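PDB 5EJQ: myosin-I heavy chain from Dictyostelium discoideum, which is an actin-based motor with ATPase activity that acts in the early steps of phagocytosis and in adhesion, seen here as a MyTH4-FERM tandem of its tail. Local coordinates for residues S11-Y16 with L141-A146; L47-A52 with E98-E103. The protein carries 3 engineered substitutions. All blocks are in the same frame, centred on the assembly; numbering follows the deposited sequence.

In the fold
Both contacts lie in the N-terminal, all-helical MyTH4 part of this tail fragment, on the same side of the chain's centre and with their own centres about 18 Å apart. Contact 2 is nested along the chain inside the loop that contact 1 closes: 11-16 comes first, then 47-52, 98-103 and finally 141-146. Contact 1 sets the N-terminal end of helix 15-22 against the start of helix 142-154; contact 2 sets the loop before helix 52-70 against the start of helix 101-111. They touch where L141 CD2 packs 3.7 Å from D102 O. Helices 15-22, 101-111 and 142-154 thus come together beside the bound glutamic acid, which Y144 meets directly and the D102 side chain approaches to about 6 Å.

Contact 1 (S11-Y16 with L141-A146); sequences SLYSFY and LIKYFA. With GLU (glutamic acid), chain D.
The rings of Y13 and Y144 meet as a T-shaped pair, the edge of Y13 directed at the face of Y144, with centroids 5.1 Å apart and planes at 80°. The touching atom is Y13 CD1, which sits over the centre of the Y144 ring. K143 packs on the Y13 ring as well: its CB lies over one face, offset toward the rim, in a CH-pi contact 3.8 Å from the centroid. Apolar packing continues at F15, whose ring edge meets L141 at 4.1 Å between F15 CE1 and L141 CD1. F15 reaches L141 with its CG anti to the backbone N (chi1 -176°), and the same ring rests on C106 and I109 of helix 101-111.

These groups join 11-16, which leads into helix 15-22, to the start of helix 142-154 in the all-helical MyTH4 part, beside a pocket holding a glutamic acid molecule. Y144 lines that pocket, with its OH 2.8 Å from OE2 of the bound glutamic acid; D17, Y18, K21, N22 and K140 are the other pocket residues.

Of the polar links, the direct one runs from K143 NZ to Y13 OH, 3.0 Å long. The lysine chain bends at chi3 (88°), bringing its amine round to the phenol, and NZ also forms a salt bridge with E9. Water mediates the rest. One molecule donates to both Y13 O and Y144 O, each 2.6 Å from the water oxygen, tying the two backbones together. Another hydrogen-bonds to Y144 OH and gives a weak bond to L12 O. S14 O lies near the edge of the Y144 ring, 3.4 Å from Y144 CD2.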
loop_
_atom_site.group_PDB
_atom_site.type_symbol
_atom_site.label_atom_id
_atom_site.label_comp_id
_atom_site.label_asym_id
_atom_site.label_seq_id
_atom_site.Cartn_x
_atom_site.Cartn_y
_atom_site.Cartn_z
ATOM N N SER A 11 29.728 -10.508 -21.166
ATOM C CA SER A 11 30.589 -11.591 -21.642
ATOM C C SER A 11 31.187 -12.450 -20.514
ATOM O O SER A 11 31.621 -13.566 -20.775
ATOM C CB SER A 11 31.709 -11.026 -22.516
ATOM O OG SER A 11 32.490 -10.092 -21.786
ATOM N N LEU A 12 31.227 -11.925 -19.280
ATOM C CA LEU A 12 31.801 -12.633 -18.129
ATOM C C LEU A 12 30.775 -13.457 -17.372
ATOM O O LEU A 12 31.146 -14.190 -16.472
ATOM C CB LEU A 12 32.558 -11.657 -17.200
ATOM C CG LEU A 12 33.627 -10.759 -17.883
ATOM C CD1 LEU A 12 34.118 -9.669 -16.936
ATOM C CD2 LEU A 12 34.810 -11.590 -18.427
ATOM N N TYR A 13 29.494 -13.397 -17.772
ATOM C CA TYR A 13 28.454 -14.173 -17.093
ATOM C C TYR A 13 27.635 -15.059 -18.030
ATOM O O TYR A 13 26.411 -14.938 -18.058
ATOM C CB TYR A 13 27.551 -13.255 -16.268
ATOM C CG TYR A 13 28.227 -12.708 -15.033
ATOM C CD1 TYR A 13 28.192 -13.405 -13.829
ATOM C CD2 TYR A 13 28.898 -11.488 -15.066
ATOM C CE1 TYR A 13 28.832 -12.913 -12.691
ATOM C CE2 TYR A 13 29.514 -10.976 -13.930
ATOM C CZ TYR A 13 29.478 -11.694 -12.747
ATOM O OH TYR A 13 30.053 -11.175 -11.629
ATOM N N SER A 14 28.296 -15.989 -18.731
ATOM C CA SER A 14 27.618 -16.919 -19.655
ATOM C C SER A 14 26.825 -17.955 -18.862
ATOM O O SER A 14 27.374 -18.535 -17.933
ATOM C CB SER A 14 28.622 -17.608 -20.578
ATOM O OG SER A 14 27.980 -18.615 -21.343
ATOM N N PHE A 15 25.529 -18.148 -19.201
ATOM C CA PHE A 15 24.675 -19.086 -18.484
ATOM C C PHE A 15 25.226 -20.485 -18.500
ATOM O O PHE A 15 25.105 -21.173 -17.486
ATOM C CB PHE A 15 23.199 -19.049 -18.937
ATOM C CG PHE A 15 22.326 -19.974 -18.113
ATOM C CD1 PHE A 15 22.040 -19.684 -16.782
ATOM C CD2 PHE A 15 21.835 -21.156 -18.653
ATOM C CE1 PHE A 15 21.281 -20.565 -16.005
ATOM C CE2 PHE A 15 21.054 -22.024 -17.882
ATOM C CZ PHE A 15 20.778 -21.720 -16.561
ATOM N N TYR A 16 25.847 -20.898 -19.631
ATOM C CA TYR A 16 26.514 -22.194 -19.817
ATOM C C TYR A 16 27.490 -22.497 -18.675
ATOM O O TYR A 16 27.524 -23.633 -18.213
ATOM C CB TYR A 16 27.229 -22.270 -21.185
ATOM C CG TYR A 16 28.087 -23.506 -21.364
ATOM C CD1 TYR A 16 27.530 -24.712 -21.786
ATOM C CD2 TYR A 16 29.458 -23.470 -21.117
ATOM C CE1 TYR A 16 28.317 -25.854 -21.950
ATOM C CE2 TYR A 16 30.255 -24.604 -21.289
ATOM C CZ TYR A 16 29.677 -25.796 -21.701
ATOM O OH TYR A 16 30.450 -26.923 -21.865
ATOM N N LEU A 141 22.823 -16.494 -8.652
ATOM C CA LEU A 141 22.390 -16.568 -10.061
ATOM C C LEU A 141 22.066 -15.196 -10.698
ATOM O O LEU A 141 22.190 -15.061 -11.909
ATOM C CB LEU A 141 21.194 -17.545 -10.176
ATOM C CG LEU A 141 20.432 -17.653 -11.519
ATOM C CD1 LEU A 141 21.278 -18.288 -12.596
ATOM C CD2 LEU A 141 19.112 -18.407 -11.335
ATOM N N ILE A 142 21.634 -14.187 -9.898
ATOM C CA ILE A 142 21.143 -12.888 -10.385
ATOM C C ILE A 142 22.020 -12.240 -11.509
ATOM O O ILE A 142 21.435 -11.635 -12.407
ATOM C CB ILE A 142 20.819 -11.867 -9.238
ATOM C CG1 ILE A 142 19.922 -10.700 -9.765
ATOM C CG2 ILE A 142 22.097 -11.359 -8.512
ATOM C CD1 ILE A 142 19.168 -9.876 -8.717
ATOM N N LYS A 143 23.373 -12.344 -11.469
ATOM C CA LYS A 143 24.194 -11.713 -12.525
ATOM C C LYS A 143 24.209 -12.552 -13.815
ATOM O O LYS A 143 24.297 -11.987 -14.903
ATOM C CB LYS A 143 25.613 -11.336 -12.049
ATOM C CG LYS A 143 25.587 -10.200 -11.002
ATOM C CD LYS A 143 26.977 -9.734 -10.552
ATOM C CE LYS A 143 27.529 -8.639 -11.433
ATOM N NZ LYS A 143 28.982 -8.459 -11.194
ATOM N N TYR A 144 24.095 -13.887 -13.695
ATOM C CA TYR A 144 23.995 -14.747 -14.884
ATOM C C TYR A 144 22.648 -14.521 -15.542
ATOM O O TYR A 144 22.590 -14.465 -16.758
ATOM C CB TYR A 144 24.172 -16.224 -14.537
ATOM C CG TYR A 144 25.581 -16.557 -14.117
ATOM C CD1 TYR A 144 25.962 -16.491 -12.778
ATOM C CD2 TYR A 144 26.531 -16.967 -15.051
ATOM C CE1 TYR A 144 27.254 -16.820 -12.379
ATOM C CE2 TYR A 144 27.826 -17.297 -14.664
ATOM C CZ TYR A 144 28.178 -17.231 -13.323
ATOM O OH TYR A 144 29.446 -17.531 -12.905
ATOM N N PHE A 145 21.569 -14.384 -14.740
ATOM C CA PHE A 145 20.223 -14.094 -15.241
ATOM C C PHE A 145 20.166 -12.680 -15.852
ATOM O O PHE A 145 19.571 -12.501 -16.912
ATOM C CB PHE A 145 19.155 -14.279 -14.145
ATOM C CG PHE A 145 17.768 -13.942 -14.639
ATOM C CD1 PHE A 145 17.124 -14.755 -15.574
ATOM C CD2 PHE A 145 17.122 -12.797 -14.208
ATOM C CE1 PHE A 145 15.866 -14.415 -16.071
ATOM C CE2 PHE A 145 15.858 -12.471 -14.697
ATOM C CZ PHE A 145 15.240 -13.284 -15.622
ATOM N N ALA A 146 20.793 -11.684 -15.198
ATOM C CA ALA A 146 20.827 -10.320 -15.734
ATOM C C ALA A 146 21.570 -10.292 -17.081
ATOM O O ALA A 146 21.116 -9.587 -17.980
ATOM C CB ALA A 146 21.458 -9.352 -14.746
HETATM N N GLU D . 27.825 -18.489 -8.186
HETATM C CA GLU D . 27.081 -19.565 -8.837
HETATM C C GLU D . 26.871 -20.785 -7.917
HETATM O O GLU D . 27.864 -21.418 -7.497
HETATM C CB GLU D . 27.691 -19.960 -10.204
HETATM C CG GLU D . 29.201 -20.135 -10.261
HETATM C CD GLU D . 29.812 -20.411 -11.626
HETATM O OE1 GLU D . 31.023 -20.726 -11.676
HETATM O OE2 GLU D . 29.103 -20.276 -12.649
HETATM O OXT GLU D . 25.701 -21.081 -7.589
HETATM O O HOH W 1 31.041 -17.330 -15.335
HETATM O O HOH W 2 23.923 -15.590 -18.687
#

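Contact 2 (L47-A52 with E98-E103); sequences LVHSDA and ESLRDE
E103 OE1 accepts two hydrogen bonds from the facing loop, from the backbone N of L47 and from NE2 of H49, both 2.8 Å long. The donors approach from opposite faces of the carboxylate: L47 N on the syn side but tilted out of the plane, H49 NE2 from above the other face. E103 CG stands anti to the backbone N (chi1 171°) and the chain folds at chi2 (75°), which sets CB at the edge of the H49 ring and turns OE1 back to NE2. OE2 accepts from L46 N and Q107 NE2, giving both carboxylate oxygens two protein donors. On the other ring nitrogen, a water lies 3.0 Å from H49 ND1 and donates to S99 O. L47 CD1 packs on D102 CB at 3.7 Å, while the D102 carboxylate turns to T138. An alanine in place of E103 would probably leave the buried L47 N without its acceptor and H49 freer to turn. The arrangement is a His-carboxylate hydrogen bond in which a buried glutamate joins the loop before helix 52-70 to the start of helix 101-111 in the MyTH4 bundle.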
loop_
_atom_site.group_PDB
_atom_site.type_symbol
_atom_site.label_atom_id
_atom_site.label_comp_id
_atom_site.label_asym_id
_atom_site.label_seq_id
_atom_site.Cartn_x
_atom_site.Cartn_y
_atom_site.Cartn_z
ATOM N N LEU A 47 18.354 -28.155 -10.649
ATOM C CA LEU A 47 19.368 -27.847 -9.629
ATOM C C LEU A 47 19.340 -28.875 -8.500
ATOM O O LEU A 47 18.427 -29.698 -8.459
ATOM C CB LEU A 47 19.197 -26.402 -9.085
ATOM C CG LEU A 47 19.184 -25.238 -10.127
ATOM C CD1 LEU A 47 19.215 -23.887 -9.426
ATOM C CD2 LEU A 47 20.365 -25.322 -11.104
ATOM N N VAL A 48 20.329 -28.833 -7.587
ATOM C CA VAL A 48 20.398 -29.787 -6.472
ATOM C C VAL A 48 19.706 -29.232 -5.239
ATOM O O VAL A 48 20.095 -28.187 -4.725
ATOM C CB VAL A 48 21.846 -30.261 -6.158
ATOM C CG1 VAL A 48 21.827 -31.471 -5.226
ATOM C CG2 VAL A 48 22.613 -30.591 -7.439
ATOM N N HIS A 49 18.690 -29.938 -4.748
ATOM C CA HIS A 49 17.959 -29.532 -3.542
ATOM C C HIS A 49 18.272 -30.517 -2.391
ATOM O O HIS A 49 18.375 -31.712 -2.637
ATOM C CB HIS A 49 16.450 -29.456 -3.829
ATOM C CG HIS A 49 16.130 -28.550 -4.984
ATOM N ND1 HIS A 49 16.172 -27.163 -4.856
ATOM C CD2 HIS A 49 15.843 -28.858 -6.268
ATOM C CE1 HIS A 49 15.886 -26.683 -6.054
ATOM N NE2 HIS A 49 15.669 -27.663 -6.936
ATOM N N SER A 50 18.421 -30.024 -1.150
ATOM C CA SER A 50 18.690 -30.920 -0.007
ATOM C C SER A 50 17.442 -31.715 0.414
ATOM O O SER A 50 17.558 -32.838 0.897
ATOM C CB SER A 50 19.298 -30.163 1.172
ATOM O OG SER A 50 18.471 -29.083 1.567
ATOM N N ASP A 51 16.251 -31.151 0.218
ATOM C CA ASP A 51 15.029 -31.873 0.548
ATOM C C ASP A 51 14.477 -32.548 -0.724
ATOM O O ASP A 51 14.231 -31.871 -1.724
ATOM C CB ASP A 51 14.000 -30.927 1.199
ATOM C CG ASP A 51 12.728 -31.586 1.721
ATOM O OD1 ASP A 51 12.568 -32.807 1.539
ATOM O OD2 ASP A 51 11.897 -30.879 2.303
ATOM N N ALA A 52 14.302 -33.889 -0.680
ATOM C CA ALA A 52 13.752 -34.720 -1.761
ATOM C C ALA A 52 12.344 -34.279 -2.152
ATOM O O ALA A 52 11.935 -34.437 -3.305
ATOM C CB ALA A 52 13.747 -36.186 -1.347
ATOM N N GLU A 98 12.780 -19.599 -0.644
ATOM C CA GLU A 98 13.937 -18.951 -1.276
ATOM C C GLU A 98 14.859 -19.924 -2.002
ATOM O O GLU A 98 15.371 -19.582 -3.064
ATOM C CB GLU A 98 14.752 -18.147 -0.257
ATOM C CG GLU A 98 14.006 -16.960 0.322
ATOM C CD GLU A 98 14.852 -15.823 0.867
ATOM O OE1 GLU A 98 16.066 -15.765 0.559
ATOM O OE2 GLU A 98 14.279 -14.962 1.573
ATOM N N SER A 99 15.067 -21.136 -1.441
ATOM C CA SER A 99 15.967 -22.152 -2.008
ATOM C C SER A 99 15.430 -22.774 -3.310
ATOM O O SER A 99 16.154 -23.507 -3.994
ATOM C CB SER A 99 16.291 -23.229 -0.965
ATOM O OG SER A 99 15.172 -24.063 -0.690
ATOM N N LEU A 100 14.169 -22.471 -3.654
ATOM C CA LEU A 100 13.518 -22.961 -4.860
ATOM C C LEU A 100 13.490 -21.913 -6.016
ATOM O O LEU A 100 13.142 -22.246 -7.150
ATOM C CB LEU A 100 12.107 -23.397 -4.461
ATOM C CG LEU A 100 11.300 -24.330 -5.393
ATOM C CD1 LEU A 100 12.146 -25.527 -5.907
ATOM C CD2 LEU A 100 10.037 -24.813 -4.677
ATOM N N ARG A 101 13.895 -20.665 -5.728
ATOM C CA ARG A 101 13.875 -19.542 -6.680
ATOM C C ARG A 101 14.800 -19.692 -7.856
ATOM O O ARG A 101 14.376 -19.442 -8.980
ATOM C CB ARG A 101 14.153 -18.218 -5.952
ATOM C CG ARG A 101 13.010 -17.888 -5.032
ATOM C CD ARG A 101 13.312 -16.657 -4.244
ATOM N NE ARG A 101 12.232 -16.390 -3.308
ATOM C CZ ARG A 101 12.269 -15.434 -2.398
ATOM N NH1 ARG A 101 13.321 -14.636 -2.312
ATOM N NH2 ARG A 101 11.260 -15.281 -1.550
ATOM N N ASP A 102 16.063 -20.083 -7.623
ATOM C CA ASP A 102 16.989 -20.270 -8.730
ATOM C C ASP A 102 16.544 -21.387 -9.676
ATOM O O ASP A 102 16.711 -21.243 -10.879
ATOM C CB ASP A 102 18.426 -20.464 -8.226
ATOM C CG ASP A 102 19.001 -19.222 -7.555
ATOM O OD1 ASP A 102 18.375 -18.133 -7.667
ATOM O OD2 ASP A 102 20.039 -19.348 -6.871
ATOM N N GLU A 103 15.933 -22.460 -9.133
ATOM C CA GLU A 103 15.399 -23.588 -9.891
ATOM C C GLU A 103 14.376 -23.068 -10.914
ATOM O O GLU A 103 14.456 -23.431 -12.085
ATOM C CB GLU A 103 14.751 -24.630 -8.935
ATOM C CG GLU A 103 13.967 -25.741 -9.635
ATOM C CD GLU A 103 14.792 -26.825 -10.319
ATOM O OE1 GLU A 103 15.824 -27.238 -9.742
ATOM O OE2 GLU A 103 14.374 -27.307 -11.399
HETATM O O HOH W 3 17.950 -25.518 -3.141
#